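Local atomic coordinates of ALDH21) (Physcomitrella patens subsp. patens, PDB entry 5MZ5), a protein that oxidises succinic semialdehyde with NADP(+) as the coenzyme and belongs to the aldehyde dehydrogenase family. Residues 40-45 with 71-76; 290-295 with 321-326; 294-299 with 447-452. One frame throughout, in Å; residues are numbered along the deposited sequence.

Contact 1 of 3, residues 40-45 with 71-76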
loop_
_atom_site.group_PDB
_atom_site.type_symbol
_atom_site.label_atom_id
_atom_site.label_comp_id
_atom_site.label_asym_id
_atom_site.label_seq_id
_atom_site.Cartn_x
_atom_site.Cartn_y
_atom_site.Cartn_z
ATOM N N TYR A 40 30.067 -18.130 -30.114
ATOM C CA TYR A 40 29.023 -17.228 -29.649
ATOM C C TYR A 40 29.457 -15.793 -29.902
ATOM O O TYR A 40 30.633 -15.521 -30.136
ATOM C CB TYR A 40 28.774 -17.429 -28.137
ATOM C CG TYR A 40 27.926 -18.635 -27.801
ATOM C CD1 TYR A 40 28.465 -19.922 -27.816
ATOM C CD2 TYR A 40 26.589 -18.489 -27.436
ATOM C CE1 TYR A 40 27.686 -21.035 -27.511
ATOM C CE2 TYR A 40 25.805 -19.596 -27.110
ATOM C CZ TYR A 40 26.359 -20.867 -27.154
ATOM O OH TYR A 40 25.605 -21.966 -26.846
ATOM N N ASN A 41 28.499 -14.881 -29.845
ATOM C CA ASN A 41 28.760 -13.462 -29.943
ATOM C C ASN A 41 28.548 -12.863 -28.571
ATOM O O ASN A 41 27.819 -13.422 -27.750
ATOM C CB ASN A 41 27.777 -12.792 -30.909
ATOM C CG ASN A 41 27.962 -13.142 -32.354
ATOM O OD1 ASN A 41 27.026 -13.587 -33.013
ATOM N ND2 ASN A 41 29.128 -12.852 -32.902
ATOM N N ILE A 42 29.178 -11.719 -28.328
ATOM C CA ILE A 42 28.982 -10.942 -27.114
ATOM C C ILE A 42 28.145 -9.743 -27.527
ATOM O O ILE A 42 28.013 -9.479 -28.730
ATOM C CB ILE A 42 30.284 -10.607 -26.337
ATOM C CG1 ILE A 42 31.278 -9.783 -27.185
ATOM C CG2 ILE A 42 30.911 -11.904 -25.834
ATOM C CD1 ILE A 42 32.479 -9.159 -26.419
ATOM N N PHE A 43 27.535 -9.057 -26.560
ATOM C CA PHE A 43 26.652 -7.963 -26.897
ATOM C C PHE A 43 27.193 -6.644 -26.434
ATOM O O PHE A 43 27.415 -6.437 -25.253
ATOM C CB PHE A 43 25.215 -8.257 -26.405
ATOM C CG PHE A 43 24.638 -9.417 -27.193
ATOM C CD1 PHE A 43 23.989 -9.201 -28.406
ATOM C CD2 PHE A 43 24.839 -10.735 -26.776
ATOM C CE1 PHE A 43 23.521 -10.279 -29.170
ATOM C CE2 PHE A 43 24.396 -11.803 -27.550
ATOM C CZ PHE A 43 23.748 -11.567 -28.748
ATOM N N LEU A 44 27.453 -5.766 -27.401
ATOM C CA LEU A 44 28.009 -4.442 -27.182
ATOM C C LEU A 44 27.032 -3.421 -27.725
ATOM O O LEU A 44 26.816 -3.356 -28.942
ATOM C CB LEU A 44 29.394 -4.335 -27.852
ATOM C CG LEU A 44 30.081 -2.960 -27.880
ATOM C CD1 LEU A 44 30.324 -2.435 -26.487
ATOM C CD2 LEU A 44 31.415 -3.039 -28.604
ATOM N N ALA A 45 26.419 -2.634 -26.806
ATOM C CA ALA A 45 25.427 -1.603 -27.119
ATOM C C ALA A 45 24.291 -2.199 -27.992
ATOM O O ALA A 45 23.979 -1.664 -29.066
ATOM C CB ALA A 45 26.099 -0.420 -27.812
ATOM N N PRO A 71 33.820 -14.512 -27.515
ATOM C CA PRO A 71 34.751 -13.380 -27.645
ATOM C C PRO A 71 34.982 -12.690 -26.301
ATOM O O PRO A 71 34.063 -12.578 -25.485
ATOM C CB PRO A 71 34.021 -12.424 -28.603
ATOM C CG PRO A 71 32.998 -13.247 -29.287
ATOM C CD PRO A 71 32.578 -14.257 -28.275
ATOM N N GLN A 72 36.223 -12.279 -26.048
ATOM C CA GLN A 72 36.557 -11.566 -24.824
ATOM C C GLN A 72 36.579 -10.077 -25.133
ATOM O O GLN A 72 37.252 -9.658 -26.077
ATOM C CB GLN A 72 37.885 -12.043 -24.217
ATOM C CG GLN A 72 38.078 -11.522 -22.797
ATOM C CD GLN A 72 39.244 -12.164 -22.110
ATOM O OE1 GLN A 72 40.404 -11.781 -22.307
ATOM N NE2 GLN A 72 38.946 -13.110 -21.234
ATOM N N ALA A 73 35.814 -9.288 -24.356
ATOM C CA ALA A 73 35.725 -7.840 -24.545
ATOM C C ALA A 73 37.010 -7.142 -24.131
ATOM O O ALA A 73 37.637 -7.516 -23.137
ATOM C CB ALA A 73 34.543 -7.271 -23.760
ATOM N N THR A 74 37.407 -6.130 -24.899
ATOM C CA THR A 74 38.592 -5.335 -24.566
ATOM C C THR A 74 38.140 -4.201 -23.633
ATOM O O THR A 74 36.937 -4.003 -23.429
ATOM C CB THR A 74 39.266 -4.779 -25.831
ATOM O OG1 THR A 74 38.380 -3.859 -26.471
ATOM C CG2 THR A 74 39.725 -5.881 -26.811
ATOM N N HIS A 75 39.099 -3.438 -23.113
ATOM C CA HIS A 75 38.865 -2.265 -22.277
ATOM C C HIS A 75 38.030 -1.222 -23.052
ATOM O O HIS A 75 37.136 -0.608 -22.471
ATOM C CB HIS A 75 40.207 -1.672 -21.852
ATOM C CG HIS A 75 40.075 -0.567 -20.860
ATOM N ND1 HIS A 75 39.873 0.752 -21.263
ATOM C CD2 HIS A 75 40.105 -0.617 -19.508
ATOM C CE1 HIS A 75 39.767 1.453 -20.143
ATOM N NE2 HIS A 75 39.900 0.672 -19.060
ATOM N N LYS A 76 38.336 -1.037 -24.358
ATOM C CA LYS A 76 37.635 -0.112 -25.234
ATOM C C LYS A 76 36.165 -0.525 -25.392
ATOM O O LYS A 76 35.303 0.354 -25.371
ATOM C CB LYS A 76 38.333 0.020 -26.597
ATOM C CG LYS A 76 37.906 1.269 -27.361
ATOM C CD LYS A 76 37.784 1.004 -28.858
ATOM C CE LYS A 76 37.537 2.258 -29.662
ATOM N NZ LYS A 76 36.166 2.788 -29.459
#
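I42 places CG1 between its backbone N and carbonyl carbon (chi1 60°) and extends onward from there (chi2 168°), which carries CD1 along the chain that leaves P71, while CG2, anti to the carbonyl carbon, turns against P71 itself. The contact lies in the small four-stranded mixed sheet near the N-terminus, where strand 38-44 runs parallel to strand 66-71; beyond P71 the chain passes through A73 and T74 into helix 75-94. Two residues before P71, K69 bonds by backbone to Y40, whereas no hydrogen bond joins 40-45 to 71-76. Their separation agrees with this, the CA atoms of I42 and P71 being 6.3 Å apart. The backbone N of P71, part of its ring, has no proton to donate, and Y40 O meets the ring instead, at 3.0 Å from P71 CD. The side chains of I42 and P71 run alongside one another, head to tail: CG2 of I42 lies 3.8 Å from CD of P71, and the same methyl approaches P71 O at 3.2 Å. Packing also comes from V49 and P243 onto I42. Helix 75-94 begins with T74 at its N-cap; T74 N bonds to D77 OD2 while T74 OG1 caps a backbone N of the helix, a pattern consistent with a capping box. Q72 turns the other way, its side chain about 6 Å from that of S215, a residue of the NADP(+) site. The extended arm of I42 finishes against a methyl, with CD1 3.9 Å from A73 CB.

Contact 2 of 3, residues 290-295 with 321-326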
loop_
_atom_site.group_PDB
_atom_site.type_symbol
_atom_site.label_atom_id
_atom_site.label_comp_id
_atom_site.label_asym_id
_atom_site.label_seq_id
_atom_site.Cartn_x
_atom_site.Cartn_y
_atom_site.Cartn_z
ATOM N N ALA A 290 23.062 -21.977 5.811
ATOM C CA ALA A 290 21.685 -22.214 6.197
ATOM C C ALA A 290 21.436 -23.418 7.109
ATOM O O ALA A 290 21.734 -24.568 6.765
ATOM C CB ALA A 290 20.800 -22.307 4.968
ATOM N N PRO A 291 20.806 -23.139 8.271
ATOM C CA PRO A 291 20.432 -24.223 9.184
ATOM C C PRO A 291 18.948 -24.638 9.018
ATOM O O PRO A 291 18.130 -23.895 8.478
ATOM C CB PRO A 291 20.666 -23.588 10.550
ATOM C CG PRO A 291 20.335 -22.123 10.329
ATOM C CD PRO A 291 20.473 -21.823 8.848
ATOM N N CYS A 292 18.592 -25.808 9.538
ATOM C CA CYS A 292 17.205 -26.269 9.563
ATOM C C CYS A 292 16.948 -26.952 10.889
ATOM O O CYS A 292 17.755 -27.774 11.310
ATOM C CB CYS A 292 16.874 -27.192 8.386
ATOM S SG CYS A 292 15.113 -27.623 8.239
ATOM N N ILE A 293 15.830 -26.597 11.541
ATOM C CA ILE A 293 15.358 -27.215 12.774
ATOM C C ILE A 293 14.274 -28.243 12.408
ATOM O O ILE A 293 13.358 -27.922 11.659
ATOM C CB ILE A 293 14.813 -26.172 13.790
ATOM C CG1 ILE A 293 15.936 -25.251 14.300
ATOM C CG2 ILE A 293 14.097 -26.875 14.973
ATOM C CD1 ILE A 293 15.508 -24.145 15.282
ATOM N N VAL A 294 14.392 -29.467 12.929
ATOM C CA VAL A 294 13.389 -30.513 12.772
ATOM C C VAL A 294 12.854 -30.781 14.186
ATOM O O VAL A 294 13.512 -31.448 14.974
ATOM C CB VAL A 294 13.901 -31.793 12.035
ATOM C CG1 VAL A 294 12.837 -32.908 12.028
ATOM C CG2 VAL A 294 14.327 -31.457 10.615
ATOM N N ASP A 295 11.694 -30.181 14.522
ATOM C CA ASP A 295 11.055 -30.359 15.832
ATOM C C ASP A 295 9.816 -31.252 15.746
ATOM O O ASP A 295 9.261 -31.632 16.766
ATOM C CB ASP A 295 10.729 -28.994 16.489
ATOM C CG ASP A 295 10.627 -29.046 18.011
ATOM O OD1 ASP A 295 11.656 -29.305 18.674
ATOM O OD2 ASP A 295 9.534 -28.787 18.537
ATOM N N ILE A 321 21.572 -20.908 -0.529
ATOM C CA ILE A 321 20.564 -21.331 0.459
ATOM C C ILE A 321 20.575 -22.867 0.675
ATOM O O ILE A 321 19.618 -23.419 1.212
ATOM C CB ILE A 321 19.140 -20.772 0.198
ATOM C CG1 ILE A 321 18.607 -21.156 -1.219
ATOM C CG2 ILE A 321 19.119 -19.264 0.466
ATOM C CD1 ILE A 321 17.137 -20.651 -1.569
ATOM N N HIS A 322 21.684 -23.537 0.303
ATOM C CA HIS A 322 21.894 -24.962 0.553
ATOM C C HIS A 322 21.757 -25.221 2.068
ATOM O O HIS A 322 22.228 -24.409 2.861
ATOM C CB HIS A 322 23.305 -25.347 0.064
ATOM C CG HIS A 322 23.895 -26.568 0.720
ATOM N ND1 HIS A 322 25.140 -26.531 1.321
ATOM C CD2 HIS A 322 23.411 -27.831 0.797
ATOM C CE1 HIS A 322 25.344 -27.748 1.794
ATOM N NE2 HIS A 322 24.331 -28.564 1.502
ATOM N N MET A 323 21.056 -26.298 2.475
ATOM C CA MET A 323 20.920 -26.618 3.907
ATOM C C MET A 323 22.223 -27.288 4.367
ATOM O O MET A 323 22.464 -28.472 4.104
ATOM C CB MET A 323 19.686 -27.486 4.180
ATOM C CG MET A 323 19.468 -27.836 5.651
ATOM S SD MET A 323 18.286 -29.209 5.798
ATOM C CE MET A 323 19.363 -30.598 5.363
ATOM N N GLN A 324 23.088 -26.496 5.008
ATOM C CA GLN A 324 24.397 -26.960 5.465
ATOM C C GLN A 324 24.344 -27.594 6.854
ATOM O O GLN A 324 25.123 -28.499 7.129
ATOM C CB GLN A 324 25.404 -25.803 5.433
ATOM C CG GLN A 324 26.860 -26.259 5.553
ATOM C CD GLN A 324 27.811 -25.100 5.396
ATOM O OE1 GLN A 324 27.711 -24.302 4.455
ATOM N NE2 GLN A 324 28.742 -24.964 6.324
ATOM N N ARG A 325 23.441 -27.103 7.727
ATOM C CA ARG A 325 23.333 -27.562 9.117
ATOM C C ARG A 325 21.922 -28.040 9.443
ATOM O O ARG A 325 20.937 -27.355 9.143
ATOM C CB ARG A 325 23.773 -26.458 10.101
ATOM C CG ARG A 325 25.200 -25.933 9.874
ATOM C CD ARG A 325 25.514 -24.773 10.794
ATOM N NE ARG A 325 24.818 -23.533 10.427
ATOM C CZ ARG A 325 24.233 -22.715 11.295
ATOM N NH1 ARG A 325 23.689 -21.580 10.881
ATOM N NH2 ARG A 325 24.202 -23.018 12.590
ATOM N N LEU A 326 21.841 -29.243 10.033
ATOM C CA LEU A 326 20.580 -29.869 10.379
ATOM C C LEU A 326 20.534 -30.157 11.880
ATOM O O LEU A 326 21.359 -30.920 12.380
ATOM C CB LEU A 326 20.385 -31.147 9.535
ATOM C CG LEU A 326 19.115 -31.980 9.724
ATOM C CD1 LEU A 326 17.825 -31.109 9.711
ATOM C CD2 LEU A 326 19.055 -33.099 8.687
HETATM O O HOH W 1 23.614 -22.025 2.935
#
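A290 O accepts two backbone N-H groups, Q324 N at 2.9 Å in the carbonyl plane and R325 N at 3.2 Å, the latter tilted from that plane but nearly straight at hydrogen (170°). C292 N returns a bond to R325 O at 2.8 Å, so P291 sits opposite R325 in a parallel strand pair whose short axes approach to 4.7 Å at 41°. P291 has no N-H to spend here, and its CA makes a CA-H...O contact with R325 O. At the start of the pair a water accepts from A290 N and lies 2.8 Å from H322 O.

On the face carrying P291 and R325 a guanidinium meets a proline ring. R325 bends at chi3 (-72°) and brings its guanidinium over the proline, P291 CB standing 3.6 Å above the plane, offset toward the rim; N289, Y327, E434 and C435 hold its N-H groups. Replacing R325 by an alanine would probably deprive the E434 and C435 carbonyls of this donor and uncover one side of the P291 ring.

Apolar packing occupies the other face, where C292 CB touches M323 SD at 3.6 Å and V294 CG2 meets L326 CD1 at 3.6 Å.

The pair is the strand-to-strand join of the beta-alpha-beta unit 290-294, 301-313, 323-329: L308 of its helix covers C292, V294, M323 and L326, helix 428-435 packs on P291, and strands 443-447 and 419-425 flank the two strands.

Contact 3 of 3, residues 294-299 with 447-452; sequences VDDYVP and FTKDLN. With GOL (glycerol), chain F.
D296 OD2 is gripped by K449 N, at 3.0 Å, and by a water 2.7 Å away. The amide comes to the anti side of the carboxylate, 34° out of its plane. These bonds tie together the loops that follow two parallel strands of the catalytic-domain sheet, 290-294 and 443-447, and the second loop contains an ST turn: T448 OG1, anti to its own N (chi1 -178°), accepts from D450 N. D450 in turn is the N-cap of helix 451-460, its OD1 accepting from K453 N. The water on D296 OD2 also lies 2.6 Å from both D295 OD2 and T448 OG1, so a single solvent molecule links both loops; D295 OD2 has K453 as a salt-bridge partner as well, and Y425 OH bonds D295 OD1. Strand pairing ends with D295 N bonded to F447 O at 2.9 Å, in the carbonyl plane.

Beyond this point F447 and V298 meet: V298 O lies in the plane of the F447 ring at its edge, 3.9 Å from CE2, while V298 CG2 packs on the backbone of T448 and on K449 CG. K449 is extended and crosses D296 at about a right angle. Its ammonium reaches a water that also donates to Y297 O. R331 forms a salt bridge with D296 OD1, and backbone bonds from K449 and L451 to the second subunit place the second loop at an assembly interface. A bound glycerol also sits here: its O1 donates to D296 OD1 at 3.1 Å and accepts from Y297 N at 3.0 Å, almost straight (175°), and glycerol C1 stands over one face of the Y297 ring.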
loop_
_atom_site.group_PDB
_atom_site.type_symbol
_atom_site.label_atom_id
_atom_site.label_comp_id
_atom_site.label_asym_id
_atom_site.label_seq_id
_atom_site.Cartn_x
_atom_site.Cartn_y
_atom_site.Cartn_z
ATOM N N VAL A 294 14.392 -29.467 12.929
ATOM C CA VAL A 294 13.389 -30.513 12.772
ATOM C C VAL A 294 12.854 -30.781 14.186
ATOM O O VAL A 294 13.512 -31.448 14.974
ATOM C CB VAL A 294 13.901 -31.793 12.035
ATOM C CG1 VAL A 294 12.837 -32.908 12.028
ATOM C CG2 VAL A 294 14.327 -31.457 10.615
ATOM N N ASP A 295 11.694 -30.181 14.522
ATOM C CA ASP A 295 11.055 -30.359 15.832
ATOM C C ASP A 295 9.816 -31.252 15.746
ATOM O O ASP A 295 9.261 -31.632 16.766
ATOM C CB ASP A 295 10.729 -28.994 16.489
ATOM C CG ASP A 295 10.627 -29.046 18.011
ATOM O OD1 ASP A 295 11.656 -29.305 18.674
ATOM O OD2 ASP A 295 9.534 -28.787 18.537
ATOM N N ASP A 296 9.410 -31.601 14.520
ATOM C CA ASP A 296 8.249 -32.431 14.175
ATOM C C ASP A 296 8.404 -32.920 12.734
ATOM O O ASP A 296 9.254 -32.413 12.000
ATOM C CB ASP A 296 6.933 -31.600 14.269
ATOM C CG ASP A 296 6.272 -31.549 15.636
ATOM O OD1 ASP A 296 6.040 -32.630 16.230
ATOM O OD2 ASP A 296 5.927 -30.441 16.082
ATOM N N TYR A 297 7.555 -33.877 12.320
ATOM C CA TYR A 297 7.492 -34.382 10.944
ATOM C C TYR A 297 6.245 -33.743 10.357
ATOM O O TYR A 297 5.154 -33.923 10.907
ATOM C CB TYR A 297 7.381 -35.919 10.892
ATOM C CG TYR A 297 8.447 -36.682 11.644
ATOM C CD1 TYR A 297 9.740 -36.174 11.773
ATOM C CD2 TYR A 297 8.189 -37.949 12.161
ATOM C CE1 TYR A 297 10.721 -36.871 12.472
ATOM C CE2 TYR A 297 9.171 -38.668 12.840
ATOM C CZ TYR A 297 10.440 -38.126 12.986
ATOM O OH TYR A 297 11.415 -38.824 13.651
ATOM N N VAL A 298 6.402 -32.904 9.320
ATOM C CA VAL A 298 5.245 -32.198 8.762
ATOM C C VAL A 298 5.124 -32.382 7.233
ATOM O O VAL A 298 5.987 -31.886 6.514
ATOM C CB VAL A 298 5.190 -30.685 9.168
ATOM C CG1 VAL A 298 3.845 -30.061 8.770
ATOM C CG2 VAL A 298 5.456 -30.481 10.666
ATOM N N PRO A 299 4.035 -33.005 6.701
ATOM C CA PRO A 299 2.923 -33.676 7.423
ATOM C C PRO A 299 3.325 -35.034 8.010
ATOM O O PRO A 299 2.668 -35.529 8.931
ATOM C CB PRO A 299 1.842 -33.823 6.339
ATOM C CG PRO A 299 2.615 -33.942 5.042
ATOM C CD PRO A 299 3.887 -33.128 5.230
ATOM N N PHE A 447 10.788 -27.211 10.863
ATOM C CA PHE A 447 9.666 -28.159 10.784
ATOM C C PHE A 447 9.031 -28.206 12.166
ATOM O O PHE A 447 9.689 -28.600 13.132
ATOM C CB PHE A 447 10.099 -29.565 10.330
ATOM C CG PHE A 447 10.333 -29.676 8.848
ATOM C CD1 PHE A 447 11.571 -29.346 8.295
ATOM C CD2 PHE A 447 9.323 -30.122 7.999
ATOM C CE1 PHE A 447 11.794 -29.464 6.924
ATOM C CE2 PHE A 447 9.545 -30.233 6.623
ATOM C CZ PHE A 447 10.782 -29.911 6.098
ATOM N N THR A 448 7.769 -27.754 12.262
ATOM C CA THR A 448 7.042 -27.697 13.537
ATOM C C THR A 448 5.540 -27.711 13.321
ATOM O O THR A 448 5.051 -27.166 12.327
ATOM C CB THR A 448 7.494 -26.466 14.402
ATOM O OG1 THR A 448 6.797 -26.472 15.651
ATOM C CG2 THR A 448 7.242 -25.120 13.719
ATOM N N LYS A 449 4.814 -28.302 14.278
ATOM C CA LYS A 449 3.356 -28.319 14.304
ATOM C C LYS A 449 2.879 -27.300 15.355
ATOM O O LYS A 449 1.675 -27.082 15.517
ATOM C CB LYS A 449 2.840 -29.713 14.686
ATOM C CG LYS A 449 3.031 -30.776 13.634
ATOM C CD LYS A 449 2.723 -32.136 14.245
ATOM C CE LYS A 449 2.898 -33.243 13.246
ATOM N NZ LYS A 449 2.617 -34.583 13.839
ATOM N N ASP A 450 3.835 -26.709 16.080
ATOM C CA ASP A 450 3.611 -25.772 17.177
ATOM C C ASP A 450 3.527 -24.324 16.700
ATOM O O ASP A 450 4.492 -23.777 16.178
ATOM C CB ASP A 450 4.703 -25.978 18.251
ATOM C CG ASP A 450 4.447 -25.320 19.586
ATOM O OD1 ASP A 450 4.374 -24.082 19.633
ATOM O OD2 ASP A 450 4.437 -26.039 20.605
ATOM N N LEU A 451 2.359 -23.704 16.910
ATOM C CA LEU A 451 2.052 -22.326 16.537
ATOM C C LEU A 451 3.078 -21.325 17.106
ATOM O O LEU A 451 3.577 -20.468 16.380
ATOM C CB LEU A 451 0.629 -22.000 17.040
ATOM C CG LEU A 451 0.171 -20.539 16.988
ATOM C CD1 LEU A 451 -0.007 -20.030 15.533
ATOM C CD2 LEU A 451 -1.065 -20.355 17.820
ATOM N N ASN A 452 3.378 -21.445 18.401
ATOM C CA ASN A 452 4.306 -20.541 19.092
ATOM C C ASN A 452 5.761 -20.733 18.683
ATOM O O ASN A 452 6.467 -19.745 18.518
ATOM C CB ASN A 452 4.116 -20.633 20.592
ATOM C CG ASN A 452 2.835 -19.972 21.022
ATOM O OD1 ASN A 452 2.472 -18.903 20.521
ATOM N ND2 ASN A 452 2.114 -20.593 21.948
HETATM C C1 GOL F . 6.860 -35.698 15.185
HETATM O O1 GOL F . 5.828 -35.093 14.409
HETATM C C2 GOL F . 6.323 -36.514 16.341
HETATM O O2 GOL F . 5.316 -35.788 17.062
HETATM C C3 GOL F . 5.771 -37.842 15.883
HETATM O O3 GOL F . 6.817 -38.799 15.806
HETATM O O HOH W 2 7.247 -28.463 17.313
HETATM O O HOH W 3 3.795 -36.131 11.756
#

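In the fold
Contact 1 closes early in the chain, before contacts 2 and 3 open, and lies across the chain's centre from both, its centre 41 Å from that of contact 2 and 52 Å from that of contact 3. It belongs to the small N-terminal sheet near residues of the NADP(+) site. The centres of contacts 2 and 3 are 14 Å apart; contact 2 uses strand 290-294 and contact 3 takes up its last residue and the loop that follows. That strand lies between 323-329 and 443-447. The second segment of contact 2 follows directly on C320, which binds succinate and NADP(+); contact 3 joins loops where K449 and L451 bond to a second subunit.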